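Local coordinates for biogenic amine-binding protein (Rhodnius prolixus, PDB 4GE1) that binds biogenic amines such as serotonin, norepinephrine and tryptamine in a lipocalin barrel, probably sequestering them in the saliva of this blood-feeding insect, at residues V110-T115 against S121-C126. Numbering follows the deposited sequence.
With TSS (2-(1H-indol-3-yl)ethanamine), chain E.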
# COMPACT_ATOMS: atom_id res chain seq x y z
N VAL A 110 -9.24 -0.16 -2.74
CA VAL A 110 -8.47 0.36 -1.62
C VAL A 110 -9.36 1.08 -0.62
O VAL A 110 -10.18 1.93 -1.01
CB VAL A 110 -7.36 1.32 -2.10
CG1 VAL A 110 -6.44 1.70 -0.94
CG2 VAL A 110 -6.55 0.71 -3.25
N SER A 111 -9.21 0.77 0.66
CA SER A 111 -10.01 1.44 1.68
C SER A 111 -9.15 1.90 2.84
O SER A 111 -8.68 1.09 3.63
CB SER A 111 -11.11 0.50 2.22
OG SER A 111 -11.72 -0.22 1.17
N TYR A 112 -8.95 3.21 2.96
CA TYR A 112 -8.21 3.75 4.09
C TYR A 112 -9.10 3.86 5.33
O TYR A 112 -10.06 4.64 5.38
CB TYR A 112 -7.49 5.06 3.75
CG TYR A 112 -6.17 4.80 3.07
CD1 TYR A 112 -6.06 4.81 1.69
CD2 TYR A 112 -5.04 4.48 3.81
CE1 TYR A 112 -4.86 4.54 1.05
CE2 TYR A 112 -3.82 4.20 3.19
CZ TYR A 112 -3.74 4.24 1.81
OH TYR A 112 -2.55 3.96 1.17
N ILE A 113 -8.76 3.03 6.31
CA ILE A 113 -9.46 2.97 7.58
C ILE A 113 -9.19 4.20 8.43
O ILE A 113 -10.09 4.71 9.11
CB ILE A 113 -9.03 1.70 8.33
CG1 ILE A 113 -9.46 0.46 7.55
CG2 ILE A 113 -9.59 1.69 9.74
CD1 ILE A 113 -8.90 -0.83 8.10
N ASP A 114 -7.95 4.68 8.38
CA ASP A 114 -7.53 5.86 9.15
C ASP A 114 -6.15 6.37 8.70
O ASP A 114 -5.35 5.61 8.14
CB ASP A 114 -7.50 5.54 10.64
CG ASP A 114 -7.33 6.78 11.51
OD1 ASP A 114 -7.76 7.88 11.08
OD2 ASP A 114 -6.79 6.66 12.63
N THR A 115 -5.88 7.64 8.96
CA THR A 115 -4.57 8.23 8.68
C THR A 115 -4.48 9.64 9.26
O THR A 115 -5.48 10.35 9.34
CB THR A 115 -4.29 8.33 7.17
OG1 THR A 115 -2.97 8.83 6.96
CG2 THR A 115 -5.30 9.26 6.50
N SER A 121 -0.89 5.51 8.29
CA SER A 121 -2.17 5.20 7.67
C SER A 121 -2.46 3.72 7.83
O SER A 121 -1.54 2.91 7.91
CB SER A 121 -2.18 5.59 6.19
OG SER A 121 -1.20 4.88 5.47
N VAL A 122 -3.73 3.36 7.88
CA VAL A 122 -4.12 1.96 8.00
C VAL A 122 -5.04 1.63 6.84
O VAL A 122 -6.00 2.35 6.56
CB VAL A 122 -4.79 1.70 9.34
CG1 VAL A 122 -5.21 0.24 9.45
CG2 VAL A 122 -3.84 2.09 10.48
N VAL A 123 -4.74 0.55 6.12
CA VAL A 123 -5.41 0.31 4.86
C VAL A 123 -5.90 -1.13 4.72
O VAL A 123 -5.33 -2.05 5.30
CB VAL A 123 -4.50 0.71 3.65
CG1 VAL A 123 -3.34 -0.29 3.46
CG2 VAL A 123 -5.31 0.85 2.37
N HIS A 124 -6.97 -1.30 3.96
CA HIS A 124 -7.41 -2.61 3.52
C HIS A 124 -7.39 -2.63 2.00
O HIS A 124 -8.01 -1.78 1.35
CB HIS A 124 -8.82 -2.92 4.05
CG HIS A 124 -9.44 -4.14 3.44
ND1 HIS A 124 -10.29 -4.08 2.36
CD2 HIS A 124 -9.32 -5.45 3.76
CE1 HIS A 124 -10.68 -5.31 2.05
NE2 HIS A 124 -10.10 -6.15 2.88
N VAL A 125 -6.65 -3.58 1.43
CA VAL A 125 -6.55 -3.72 -0.02
C VAL A 125 -7.03 -5.09 -0.44
O VAL A 125 -6.67 -6.10 0.17
CB VAL A 125 -5.12 -3.54 -0.51
CG1 VAL A 125 -5.09 -3.52 -2.04
CG2 VAL A 125 -4.52 -2.27 0.06
N CYS A 126 -7.84 -5.15 -1.49
CA CYS A 126 -8.39 -6.42 -1.92
C CYS A 126 -8.69 -6.49 -3.41
O CYS A 126 -9.08 -5.51 -4.02
CB CYS A 126 -9.66 -6.74 -1.12
SG CYS A 126 -10.23 -8.41 -1.38
N1 TSS E . 1.33 -2.82 -3.74
CA TSS E . 0.16 -3.67 -3.66
CB TSS E . -0.53 -3.76 -2.34
CG TSS E . -0.61 -2.52 -1.51
CD1 TSS E . 0.07 -2.27 -0.32
NE1 TSS E . -0.27 -1.05 0.14
CE2 TSS E . -1.16 -0.46 -0.73
CD2 TSS E . -1.39 -1.35 -1.76
CZ2 TSS E . -1.80 0.80 -0.72
CH2 TSS E . -2.68 1.15 -1.74
CZ3 TSS E . -2.91 0.25 -2.79
CE3 TSS E . -2.28 -1.00 -2.80
O HOH W 1 -10.80 -2.40 0.16
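The Tyr112 ring carries CG2 of Val123 over the centre of one face, a CH-pi contact 3.7 Å from the centroid and 8° off the normal, while Ser121 OG meets its edge at CE2. A beta-branched valine suits the extended strand here, and Val123 CG2, anti to the backbone N, lies between the Tyr112 ring and Val110 CG1, 3.6 Å from the latter. The Tyr112 and Ser121 hydroxyls both hydrogen-bond to Gln139 NE2, so these buried polar groups are satisfied, which probably helps hold the ring. At the edge of the His124 ring lies Ser111 OG; a water joins Ser111 OG (2.6 Å) to His124 ND1 (2.8 Å). Between the backbones, Ser111 and His124 form an antiparallel hydrogen-bonded pair. Ile113 N then bonds to Val122 O (2.9 Å), and Val122 N to Asp114 O (2.8 Å), so two residues face one: a classic beta bulge, made by the near-helical turn of Ile113 (phi/psi -71/-38°). Ile113 CD1 rests against Val122 CG1. On the face with Tyr112, Val110 CG2 and Val125 CG2 touch the tryptamine indole, where branched apolar side chains suit a flat ring. The result is a bulged hairpin in a lipocalin barrel, its inner face lining the amine pocket.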